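Local coordinates for protein putative cytochrome C (Sinorhizobium meliloti, PDB 4PWA) that probably carries single electrons on a covalently bound heme c, as a small c-type cytochrome of bacterial sulfite oxidation, at residues A53-I58 / E70-V75; E42-A47 / T81-A86; Q20-H25 / A30-E35; E11-R16 / A76-T81. All coordinates share one frame; numbering follows the deposited sequence.

How the contacts relate
Contacts 1 and 4 are buried and apolar; both use helix 69-82, against helix 47-56 and helix 4-16 respectively, and they touch through a salt bridge between Glu71 and Arg16. Contact 2 lies at the surface where that same helix ends, and trades side-chain packing for turns and backbone polar groups. Contact 3, partly buried, stands across the chain's centre from contact 1 and is mainly a backbone affair beside covalent and metal bonds. Contacts 1 and 3 both touch the heme, and Phe13 of contact 4 packs on Cys21 of contact 3.

Contact 1. Residues A53-I58 / E70-V75; sequences AVTNGI and EEIEAV. With HEC (heme c), chain E.
Val54 and Ile72 supply the apolar part of the contact between helix 47-56 and helix 69-82: they run past each other in opposite senses, with Val54 CG1 4.0 Å from Ile72 CG1. The first torsion of Val54 sets CG1 anti to the backbone N (chi1 177°), where it reaches both Ile72 and, at 3.8 Å, heme CBB, while CG2 lies 3.3 Å from the ring methyl CMB. One valine thus serves helix and cofactor. The mixed polar-apolar meeting is at Thr55, whose side chain crosses Ile72 nearly at right angles and puts OG1 3.7 Å from Ile72 CG2; that hydroxyl finds its hydrogen bond within its own helix, at Asn51 O. A third group of contacts belongs to the heme alone. Beyond Gly57, where the helix ends with a positive phi, Ile58 brings CD1 to 3.7 Å from the propionate carbon CGA and CG1 to 3.9 Å from CBD. An alanine at Ile58 would remove CG1, CG2 and CD1, and is likely to leave the two propionate arms without this apolar cover. With no hydrogen bond between the two segments, their cohesion probably rests on apolar packing beside the porphyrin.

Contact 2. Residues E42-A47 / T81-A86; sequences ELKPDA and TVAGKA
Lys44 lies against the turn at Ala83 and Gly84, meeting it near its base and again at its ammonium end. The methyl of Ala83 points at the lysine's base, with Ala83 CB 4.0 Å from Lys44 CA, and the second methylene follows, Lys44 CG lying 4.4 Å from the same CB. Further out, the chain bends: CG starts anti to the carbonyl carbon (chi1 -61°), and the later torsions swing the ammonium over the next residue, placing Lys44 NZ 4.3 Å from Gly84 CA. Its polar partner is neither of these but Asp41 O, in the helix just before, to which NZ is hydrogen-bonded.

The backbones explain why such a small pair can meet. Helix 40-43 stops at Lys44, which takes up a left-handed conformation with positive phi, while helix 69-82 gives way to a type II beta turn from Val82 to Lys85, closed by Lys85 N to Val82 O at 3.0 Å. Gly84 holds the third position of that turn, where a side chain would press on the preceding carbonyl and point at the lysine. Its N-H is bound by Asp41 OD1, so the one aspartate serves both sides of the contact, NZ through its carbonyl and the turn through its carboxylate. Next along the chain, Pro45 packs on Val79 and touches the heme, and Asp46 caps helix 47-56 at Arg49 N.

No hydrogen bond passes directly between the two segments; Lys44 CA and CG rest on the methyl of Ala83 while NZ lies by Gly84, and Asp41 supplies the polar tie between two helix ends at the surface.

Contact 3. Residues Q20-H25 / A30-E35; sequences QCALCH and AEAVGE. With HEC (heme c), chain E.
The imidazole of His25, whose backbone meets Gly34, stands on the heme iron. NE2 binds the iron at 2.0 Å, with Met61 as the other axial ligand, while ND1 is hydrogen-bonded to Pro38 O, which fixes the ring's rotation and would probably make it a stronger donor to the metal. At the ring's edge, in its plane, lie Cys21 O and the heme carbon CHA; Cys21 O also accepts the N-H groups of Cys24 and His25. Thioether bonds from Cys21 SG to CAB and from Cys24 SG to CAC complete the CXXCH motif, each sulfur set anti to its carbonyl carbon.

The other segment backs this turn, with a weak hydrogen bond from Gly34 N to His25 O at 3.1 Å. Gly34 passes so near that a side chain there would strike Leu23 O and His25 N; Leu23 O is 3.4 Å from Gly34 CA. Beside it Ala22 CB meets Ala32 CB at 3.6 Å, and one water donates to Ala22 O and accepts from Val33 N. Strand 32-33, paired antiparallel with strand 26-27, thus lies behind helix 21-24, while Phe13 of helix 4-16 packs on Cys21, Ala22 and Ala32.

Contact 4. Residues E11-R16 / A76-T81; sequences EIFLER and ALYVST
Phe13 of helix 4-16 meets Tyr78 and Val79 of helix 69-82 where the N- and C-terminal helices of the cytochrome c fold pack together. Its first torsion, with CG anti to the backbone N (chi1 -168°), sends the ring between the two helices. There Phe13 CB comes within 4.0 Å of Tyr78 CE2, and farther out Phe13 CD2 is also 4.0 Å from Val79 CG2; both partners cross the phenylalanine at about a right angle. Tyr78 puts its hydroxyl to use elsewhere, hydrogen-bonded to Asp29 OD1, so its ring is touched at CE2 and tied at its hydroxyl.

On helix 4-16 the polar bonds lie away from this meeting. Arg16 grips Glu11 side-on, NE to OE2 at 2.9 Å and NH2 to the same oxygen at 3.0 Å, while NH1 forms a second salt bridge, this one across to Glu71 of helix 69-82. A pi-type turn accompanies it, Arg16 N bonding to Glu11 O at 3.1 Å alongside Glu15 N. Val79 also lies close to the heme. Packing of the N- and C-terminal helices against each other near the heme is characteristic of class I cytochromes c, with which this arrangement is consistent.

Contact 1. Residues A53-I58 / E70-V75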
# COMPACT_ATOMS: atom_id res chain seq x y z
N ALA A 53 5.81 -21.07 10.84
CA ALA A 53 5.95 -19.61 10.87
C ALA A 53 4.81 -18.98 11.66
O ALA A 53 5.03 -18.13 12.52
CB ALA A 53 5.98 -19.05 9.46
N VAL A 54 3.60 -19.41 11.36
CA VAL A 54 2.42 -18.94 12.08
C VAL A 54 2.48 -19.29 13.56
O VAL A 54 2.16 -18.46 14.41
CB VAL A 54 1.13 -19.51 11.44
CG1 VAL A 54 -0.12 -19.08 12.22
CG2 VAL A 54 1.04 -19.06 9.95
N THR A 55 2.89 -20.51 13.87
CA THR A 55 2.90 -21.01 15.24
C THR A 55 3.94 -20.30 16.11
O THR A 55 3.64 -19.86 17.22
CB THR A 55 3.14 -22.54 15.24
OG1 THR A 55 2.11 -23.18 14.48
CG2 THR A 55 3.14 -23.11 16.66
N ASN A 56 5.16 -20.16 15.59
CA ASN A 56 6.27 -19.66 16.39
C ASN A 56 6.59 -18.19 16.16
O ASN A 56 7.26 -17.56 16.97
CB ASN A 56 7.54 -20.44 16.07
CG ASN A 56 7.40 -21.93 16.33
OD1 ASN A 56 6.48 -22.37 17.00
ND2 ASN A 56 8.34 -22.70 15.81
N GLY A 57 6.12 -17.66 15.04
CA GLY A 57 6.61 -16.39 14.56
C GLY A 57 8.00 -16.58 14.00
O GLY A 57 8.60 -17.65 14.12
N ILE A 58 8.51 -15.53 13.38
CA ILE A 58 9.83 -15.55 12.75
C ILE A 58 10.18 -14.11 12.45
O ILE A 58 9.40 -13.39 11.84
CB ILE A 58 9.81 -16.38 11.45
CG1 ILE A 58 11.10 -16.16 10.64
CG2 ILE A 58 8.57 -16.04 10.62
CD1 ILE A 58 11.33 -17.19 9.58
N GLU A 70 -6.13 -26.46 14.57
CA GLU A 70 -6.74 -26.89 13.30
C GLU A 70 -6.87 -25.73 12.30
O GLU A 70 -6.80 -25.95 11.10
CB GLU A 70 -8.11 -27.54 13.53
CG GLU A 70 -8.39 -28.73 12.56
CD GLU A 70 -8.89 -28.30 11.17
OE1 GLU A 70 -10.12 -28.06 11.04
OE2 GLU A 70 -8.06 -28.23 10.20
N GLU A 71 -7.08 -24.52 12.80
CA GLU A 71 -7.12 -23.34 11.94
C GLU A 71 -5.74 -23.05 11.36
O GLU A 71 -5.62 -22.64 10.21
CB GLU A 71 -7.61 -22.11 12.70
CG GLU A 71 -9.10 -22.06 12.92
CD GLU A 71 -9.52 -20.85 13.72
OE1 GLU A 71 -8.97 -20.65 14.82
OE2 GLU A 71 -10.38 -20.08 13.24
N ILE A 72 -4.71 -23.22 12.18
CA ILE A 72 -3.34 -23.04 11.72
C ILE A 72 -3.03 -24.07 10.62
O ILE A 72 -2.40 -23.74 9.61
CB ILE A 72 -2.33 -23.13 12.89
CG1 ILE A 72 -2.51 -21.91 13.82
CG2 ILE A 72 -0.90 -23.23 12.36
CD1 ILE A 72 -1.71 -21.97 15.11
N GLU A 73 -3.48 -25.31 10.79
CA GLU A 73 -3.27 -26.34 9.77
C GLU A 73 -3.99 -25.96 8.49
O GLU A 73 -3.47 -26.20 7.40
CB GLU A 73 -3.79 -27.70 10.22
CG GLU A 73 -2.92 -28.42 11.19
CD GLU A 73 -3.52 -29.76 11.62
OE1 GLU A 73 -3.99 -30.52 10.73
OE2 GLU A 73 -3.53 -30.05 12.84
N ALA A 74 -5.18 -25.38 8.62
CA ALA A 74 -6.03 -25.11 7.46
C ALA A 74 -5.44 -23.97 6.61
O ALA A 74 -5.37 -24.08 5.38
CB ALA A 74 -7.45 -24.81 7.90
N VAL A 75 -4.98 -22.91 7.26
CA VAL A 75 -4.28 -21.84 6.57
C VAL A 75 -2.92 -22.29 6.02
O VAL A 75 -2.47 -21.75 5.03
CB VAL A 75 -4.08 -20.57 7.46
CG1 VAL A 75 -2.92 -20.74 8.38
CG2 VAL A 75 -3.89 -19.35 6.60
FE HEC E . 3.92 -13.72 7.76
CHA HEC E . 7.16 -14.52 7.09
CHB HEC E . 2.87 -16.64 6.47
CHC HEC E . 0.80 -13.07 8.95
CHD HEC E . 4.78 -10.49 8.35
NA HEC E . 4.84 -15.30 6.98
C1A HEC E . 6.19 -15.41 6.72
C2A HEC E . 6.41 -16.66 6.01
C3A HEC E . 5.23 -17.24 5.82
C4A HEC E . 4.22 -16.39 6.42
CMA HEC E . 5.01 -18.58 5.09
CAA HEC E . 7.79 -17.18 5.54
CBA HEC E . 8.49 -17.75 6.77
CGA HEC E . 9.79 -18.42 6.39
O1A HEC E . 9.95 -19.61 6.76
O2A HEC E . 10.66 -17.78 5.74
NB HEC E . 2.19 -14.67 7.72
C1B HEC E . 1.96 -15.92 7.19
C2B HEC E . 0.63 -16.33 7.59
C3B HEC E . 0.06 -15.33 8.23
C4B HEC E . 1.03 -14.28 8.36
CMB HEC E . -0.09 -17.63 7.15
CAB HEC E . -1.37 -15.31 8.82
CBB HEC E . -1.53 -16.28 10.00
NC HEC E . 2.97 -12.08 8.47
C1C HEC E . 1.69 -12.02 8.97
C2C HEC E . 1.53 -10.82 9.77
C3C HEC E . 2.54 -10.01 9.41
C4C HEC E . 3.51 -10.85 8.71
CMC HEC E . 0.12 -10.36 10.18
CAC HEC E . 2.83 -8.52 9.78
CBC HEC E . 2.12 -7.75 10.92
ND HEC E . 5.69 -12.69 7.72
C1D HEC E . 5.81 -11.34 8.02
C2D HEC E . 7.19 -10.93 7.93
C3D HEC E . 7.95 -12.18 7.53
C4D HEC E . 6.94 -13.21 7.42
CMD HEC E . 7.76 -9.51 8.16
CAD HEC E . 9.47 -12.30 7.29
CBD HEC E . 10.11 -13.05 8.45
CGD HEC E . 11.61 -12.96 8.35
O1D HEC E . 12.20 -13.72 7.54
O2D HEC E . 12.21 -12.14 9.11

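Contact 2. Residues E42-A47 / T81-A86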
# COMPACT_ATOMS: atom_id res chain seq x y z
N GLU A 42 5.62 -15.80 -4.43
CA GLU A 42 7.04 -15.93 -4.77
C GLU A 42 7.71 -17.00 -3.91
O GLU A 42 8.47 -17.81 -4.40
CB GLU A 42 7.74 -14.58 -4.58
CG GLU A 42 9.24 -14.59 -4.79
CD GLU A 42 9.68 -14.86 -6.22
OE1 GLU A 42 8.83 -15.05 -7.13
OE2 GLU A 42 10.92 -14.89 -6.43
N LEU A 43 7.43 -16.99 -2.62
CA LEU A 43 8.04 -17.94 -1.70
C LEU A 43 7.59 -19.37 -2.01
O LEU A 43 8.41 -20.28 -2.09
CB LEU A 43 7.69 -17.55 -0.26
CG LEU A 43 8.73 -17.75 0.83
CD1 LEU A 43 10.05 -17.11 0.45
CD2 LEU A 43 8.18 -17.18 2.15
N LYS A 44 6.29 -19.55 -2.25
CA LYS A 44 5.68 -20.86 -2.51
C LYS A 44 6.11 -21.89 -1.47
O LYS A 44 6.68 -22.92 -1.81
CB LYS A 44 6.00 -21.37 -3.93
CG LYS A 44 5.50 -20.47 -5.08
CD LYS A 44 5.48 -21.21 -6.44
CE LYS A 44 6.26 -20.47 -7.54
NZ LYS A 44 5.70 -19.11 -7.98
N PRO A 45 5.84 -21.61 -0.19
CA PRO A 45 6.24 -22.48 0.92
C PRO A 45 5.38 -23.74 1.03
O PRO A 45 4.21 -23.71 0.65
CB PRO A 45 5.99 -21.60 2.14
CG PRO A 45 4.80 -20.80 1.78
CD PRO A 45 4.93 -20.54 0.28
N ASP A 46 5.96 -24.82 1.54
CA ASP A 46 5.17 -26.00 1.89
C ASP A 46 4.41 -25.81 3.21
O ASP A 46 4.67 -24.88 3.98
CB ASP A 46 6.04 -27.27 1.92
CG ASP A 46 7.17 -27.20 2.94
OD1 ASP A 46 6.99 -26.60 4.02
OD2 ASP A 46 8.25 -27.75 2.66
N ALA A 47 3.45 -26.71 3.45
CA ALA A 47 2.56 -26.66 4.61
C ALA A 47 3.32 -26.54 5.92
O ALA A 47 2.96 -25.75 6.79
CB ALA A 47 1.64 -27.89 4.62
N THR A 81 -1.09 -24.79 -1.07
CA THR A 81 -1.77 -25.29 -2.26
C THR A 81 -1.97 -24.21 -3.32
O THR A 81 -1.81 -24.48 -4.51
CB THR A 81 -3.17 -25.84 -1.92
OG1 THR A 81 -3.05 -26.77 -0.85
CG2 THR A 81 -3.79 -26.51 -3.12
N VAL A 82 -2.33 -23.00 -2.90
CA VAL A 82 -2.72 -21.96 -3.85
C VAL A 82 -1.62 -21.00 -4.25
O VAL A 82 -1.79 -20.27 -5.21
CB VAL A 82 -3.93 -21.11 -3.37
CG1 VAL A 82 -5.13 -22.00 -3.07
CG2 VAL A 82 -3.56 -20.23 -2.17
N ALA A 83 -0.50 -20.98 -3.53
CA ALA A 83 0.57 -20.00 -3.82
C ALA A 83 1.01 -20.08 -5.29
O ALA A 83 1.23 -21.17 -5.82
CB ALA A 83 1.74 -20.19 -2.90
N GLY A 84 1.06 -18.92 -5.95
CA GLY A 84 1.42 -18.83 -7.37
C GLY A 84 0.25 -18.82 -8.34
O GLY A 84 0.42 -18.55 -9.54
N LYS A 85 -0.95 -19.10 -7.84
CA LYS A 85 -2.14 -19.27 -8.67
C LYS A 85 -3.29 -18.35 -8.25
O LYS A 85 -3.32 -17.85 -7.12
CB LYS A 85 -2.57 -20.74 -8.64
CG LYS A 85 -1.49 -21.67 -9.19
CD LYS A 85 -1.91 -23.12 -9.23
CE LYS A 85 -1.89 -23.77 -7.85
NZ LYS A 85 -2.01 -25.26 -7.94
N ALA A 86 -4.20 -18.10 -9.18
CA ALA A 86 -5.39 -17.29 -8.94
C ALA A 86 -6.58 -18.19 -8.58
O ALA A 86 -6.51 -19.41 -8.73
CB ALA A 86 -5.70 -16.46 -10.18

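Contact 3. Residues Q20-H25 / A30-E35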
# COMPACT_ATOMS: atom_id res chain seq x y z
N GLN A 20 -4.43 -9.66 10.19
CA GLN A 20 -4.74 -10.54 9.05
C GLN A 20 -3.51 -10.80 8.15
O GLN A 20 -2.74 -9.89 7.88
CB GLN A 20 -5.91 -9.96 8.25
CG GLN A 20 -7.23 -10.11 8.99
CD GLN A 20 -8.07 -8.86 9.04
OE1 GLN A 20 -7.83 -7.89 8.32
NE2 GLN A 20 -9.09 -8.88 9.89
N CYS A 21 -3.33 -12.05 7.73
CA CYS A 21 -2.20 -12.41 6.86
C CYS A 21 -2.19 -11.54 5.62
O CYS A 21 -1.12 -11.09 5.20
CB CYS A 21 -2.28 -13.86 6.39
SG CYS A 21 -2.68 -15.07 7.63
N ALA A 22 -3.38 -11.30 5.05
CA ALA A 22 -3.55 -10.51 3.83
C ALA A 22 -3.04 -9.08 3.94
O ALA A 22 -2.69 -8.47 2.93
CB ALA A 22 -5.03 -10.49 3.38
N LEU A 23 -3.04 -8.53 5.15
CA LEU A 23 -2.54 -7.16 5.36
C LEU A 23 -1.02 -7.09 5.25
O LEU A 23 -0.48 -6.05 4.87
CB LEU A 23 -3.00 -6.59 6.72
CG LEU A 23 -4.50 -6.33 6.92
CD1 LEU A 23 -4.81 -5.76 8.32
CD2 LEU A 23 -5.02 -5.39 5.86
N CYS A 24 -0.32 -8.17 5.60
CA CYS A 24 1.14 -8.19 5.56
C CYS A 24 1.68 -8.90 4.31
O CYS A 24 2.79 -8.61 3.84
CB CYS A 24 1.70 -8.86 6.83
SG CYS A 24 1.68 -7.90 8.44
N HIS A 25 0.91 -9.83 3.74
CA HIS A 25 1.41 -10.69 2.67
C HIS A 25 0.64 -10.58 1.37
O HIS A 25 -0.57 -10.35 1.37
CB HIS A 25 1.33 -12.15 3.12
CG HIS A 25 2.36 -12.52 4.13
ND1 HIS A 25 3.66 -12.81 3.78
CD2 HIS A 25 2.28 -12.66 5.47
CE1 HIS A 25 4.34 -13.11 4.87
NE2 HIS A 25 3.52 -13.03 5.91
N ALA A 30 -6.18 -15.06 -2.75
CA ALA A 30 -6.95 -14.26 -1.81
C ALA A 30 -7.10 -12.80 -2.25
O ALA A 30 -7.73 -12.04 -1.55
CB ALA A 30 -6.29 -14.33 -0.41
N GLU A 31 -6.54 -12.42 -3.40
CA GLU A 31 -6.52 -11.02 -3.84
C GLU A 31 -5.88 -10.14 -2.76
O GLU A 31 -6.35 -9.04 -2.47
CB GLU A 31 -7.92 -10.51 -4.17
CG GLU A 31 -8.71 -11.38 -5.14
CD GLU A 31 -10.20 -11.07 -5.16
OE1 GLU A 31 -10.73 -10.49 -4.18
OE2 GLU A 31 -10.86 -11.40 -6.17
N ALA A 32 -4.80 -10.65 -2.18
CA ALA A 32 -4.09 -10.01 -1.08
C ALA A 32 -2.79 -9.43 -1.63
O ALA A 32 -2.07 -10.11 -2.38
CB ALA A 32 -3.81 -11.01 0.01
N VAL A 33 -2.50 -8.18 -1.26
CA VAL A 33 -1.34 -7.45 -1.77
C VAL A 33 -0.61 -6.71 -0.64
O VAL A 33 -0.08 -5.62 -0.84
CB VAL A 33 -1.75 -6.42 -2.90
CG1 VAL A 33 -2.11 -7.14 -4.19
CG2 VAL A 33 -2.90 -5.52 -2.42
N GLY A 34 -0.58 -7.32 0.53
CA GLY A 34 0.20 -6.81 1.65
C GLY A 34 1.67 -6.82 1.29
O GLY A 34 2.13 -7.70 0.57
N GLU A 35 2.39 -5.83 1.80
CA GLU A 35 3.77 -5.55 1.41
C GLU A 35 4.78 -5.65 2.56
O GLU A 35 5.97 -5.40 2.34
CB GLU A 35 3.86 -4.14 0.82
CG GLU A 35 2.90 -3.84 -0.32
CD GLU A 35 2.97 -2.39 -0.77
OE1 GLU A 35 3.88 -1.67 -0.30
OE2 GLU A 35 2.12 -1.95 -1.57
FE HEC E . 3.92 -13.72 7.76
CHA HEC E . 7.16 -14.52 7.09
CHB HEC E . 2.87 -16.64 6.47
CHC HEC E . 0.80 -13.07 8.95
CHD HEC E . 4.78 -10.49 8.35
NA HEC E . 4.84 -15.30 6.98
C1A HEC E . 6.19 -15.41 6.72
C2A HEC E . 6.41 -16.66 6.01
C3A HEC E . 5.23 -17.24 5.82
C4A HEC E . 4.22 -16.39 6.42
CMA HEC E . 5.01 -18.58 5.09
CAA HEC E . 7.79 -17.18 5.54
CBA HEC E . 8.49 -17.75 6.77
CGA HEC E . 9.79 -18.42 6.39
O1A HEC E . 9.95 -19.61 6.76
O2A HEC E . 10.66 -17.78 5.74
NB HEC E . 2.19 -14.67 7.72
C1B HEC E . 1.96 -15.92 7.19
C2B HEC E . 0.63 -16.33 7.59
C3B HEC E . 0.06 -15.33 8.23
C4B HEC E . 1.03 -14.28 8.36
CMB HEC E . -0.09 -17.63 7.15
CAB HEC E . -1.37 -15.31 8.82
CBB HEC E . -1.53 -16.28 10.00
NC HEC E . 2.97 -12.08 8.47
C1C HEC E . 1.69 -12.02 8.97
C2C HEC E . 1.53 -10.82 9.77
C3C HEC E . 2.54 -10.01 9.41
C4C HEC E . 3.51 -10.85 8.71
CMC HEC E . 0.12 -10.36 10.18
CAC HEC E . 2.83 -8.52 9.78
CBC HEC E . 2.12 -7.75 10.92
ND HEC E . 5.69 -12.69 7.72
C1D HEC E . 5.81 -11.34 8.02
C2D HEC E . 7.19 -10.93 7.93
C3D HEC E . 7.95 -12.18 7.53
C4D HEC E . 6.94 -13.21 7.42
CMD HEC E . 7.76 -9.51 8.16
CAD HEC E . 9.47 -12.30 7.29
CBD HEC E . 10.11 -13.05 8.45
CGD HEC E . 11.61 -12.96 8.35
O1D HEC E . 12.20 -13.72 7.54
O2D HEC E . 12.21 -12.14 9.11
O HOH W 1 -4.08 -6.69 0.99

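Contact 4. Residues E11-R16 / A76-T81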
# COMPACT_ATOMS: atom_id res chain seq x y z
N GLU A 11 -10.54 -17.84 4.40
CA GLU A 11 -11.18 -16.97 5.40
C GLU A 11 -10.24 -16.65 6.58
O GLU A 11 -10.28 -15.57 7.14
CB GLU A 11 -12.48 -17.58 5.90
CG GLU A 11 -13.26 -16.71 6.87
CD GLU A 11 -14.59 -17.32 7.29
OE1 GLU A 11 -15.48 -17.46 6.42
OE2 GLU A 11 -14.73 -17.67 8.47
N ILE A 12 -9.39 -17.61 6.95
CA ILE A 12 -8.44 -17.39 8.03
C ILE A 12 -7.43 -16.37 7.55
O ILE A 12 -7.09 -15.42 8.27
CB ILE A 12 -7.75 -18.71 8.47
CG1 ILE A 12 -8.76 -19.64 9.15
CG2 ILE A 12 -6.58 -18.45 9.40
CD1 ILE A 12 -8.34 -21.09 9.23
N PHE A 13 -6.97 -16.56 6.31
CA PHE A 13 -5.95 -15.69 5.70
C PHE A 13 -6.43 -14.25 5.55
O PHE A 13 -5.66 -13.32 5.72
CB PHE A 13 -5.56 -16.24 4.33
CG PHE A 13 -4.34 -15.60 3.76
CD1 PHE A 13 -4.43 -14.45 2.99
CD2 PHE A 13 -3.09 -16.12 4.00
CE1 PHE A 13 -3.32 -13.85 2.47
CE2 PHE A 13 -1.96 -15.53 3.47
CZ PHE A 13 -2.08 -14.40 2.70
N LEU A 14 -7.71 -14.09 5.24
CA LEU A 14 -8.31 -12.77 5.01
C LEU A 14 -9.00 -12.11 6.22
O LEU A 14 -8.93 -10.89 6.35
CB LEU A 14 -9.32 -12.86 3.87
CG LEU A 14 -8.70 -12.98 2.47
CD1 LEU A 14 -9.74 -13.41 1.48
CD2 LEU A 14 -8.06 -11.63 2.06
N GLU A 15 -9.63 -12.89 7.09
CA GLU A 15 -10.53 -12.33 8.11
C GLU A 15 -10.19 -12.73 9.54
O GLU A 15 -10.06 -11.88 10.40
CB GLU A 15 -11.98 -12.72 7.80
CG GLU A 15 -12.53 -12.06 6.55
CD GLU A 15 -12.75 -10.57 6.73
OE1 GLU A 15 -13.81 -10.18 7.25
OE2 GLU A 15 -11.85 -9.79 6.34
N ARG A 16 -10.02 -14.02 9.80
CA ARG A 16 -9.87 -14.49 11.19
C ARG A 16 -8.53 -14.19 11.86
O ARG A 16 -8.48 -13.94 13.07
CB ARG A 16 -10.10 -15.99 11.27
CG ARG A 16 -11.40 -16.46 10.67
CD ARG A 16 -11.65 -17.89 11.09
NE ARG A 16 -12.83 -18.46 10.49
CZ ARG A 16 -13.26 -19.69 10.70
NH1 ARG A 16 -12.58 -20.51 11.49
NH2 ARG A 16 -14.37 -20.11 10.10
N ALA A 76 -2.26 -23.25 6.66
CA ALA A 76 -1.01 -23.82 6.13
C ALA A 76 -1.28 -24.62 4.86
O ALA A 76 -0.61 -24.43 3.85
CB ALA A 76 -0.31 -24.68 7.17
N LEU A 77 -2.26 -25.52 4.92
CA LEU A 77 -2.71 -26.27 3.74
C LEU A 77 -3.10 -25.34 2.58
O LEU A 77 -2.70 -25.58 1.43
CB LEU A 77 -3.90 -27.17 4.10
CG LEU A 77 -4.51 -27.97 2.93
CD1 LEU A 77 -3.43 -28.83 2.24
CD2 LEU A 77 -5.70 -28.83 3.40
N TYR A 78 -3.86 -24.29 2.89
CA TYR A 78 -4.38 -23.36 1.89
C TYR A 78 -3.25 -22.66 1.17
O TYR A 78 -3.12 -22.76 -0.05
CB TYR A 78 -5.32 -22.33 2.56
CG TYR A 78 -5.65 -21.12 1.70
CD1 TYR A 78 -6.45 -21.23 0.58
CD2 TYR A 78 -5.16 -19.86 2.03
CE1 TYR A 78 -6.75 -20.14 -0.21
CE2 TYR A 78 -5.45 -18.75 1.25
CZ TYR A 78 -6.24 -18.89 0.14
OH TYR A 78 -6.51 -17.81 -0.64
N VAL A 79 -2.43 -21.95 1.93
CA VAL A 79 -1.31 -21.22 1.36
C VAL A 79 -0.43 -22.11 0.48
O VAL A 79 -0.08 -21.75 -0.65
CB VAL A 79 -0.45 -20.61 2.46
CG1 VAL A 79 0.82 -19.97 1.85
CG2 VAL A 79 -1.26 -19.58 3.28
N SER A 80 -0.08 -23.29 0.99
CA SER A 80 0.83 -24.16 0.28
C SER A 80 0.23 -24.73 -1.00
O SER A 80 0.97 -25.11 -1.91
CB SER A 80 1.30 -25.28 1.19
OG SER A 80 0.19 -25.91 1.79
N THR A 81 -1.09 -24.79 -1.07
CA THR A 81 -1.77 -25.29 -2.26
C THR A 81 -1.97 -24.21 -3.32
O THR A 81 -1.81 -24.48 -4.51
CB THR A 81 -3.17 -25.84 -1.92
OG1 THR A 81 -3.05 -26.77 -0.85
CG2 THR A 81 -3.79 -26.51 -3.12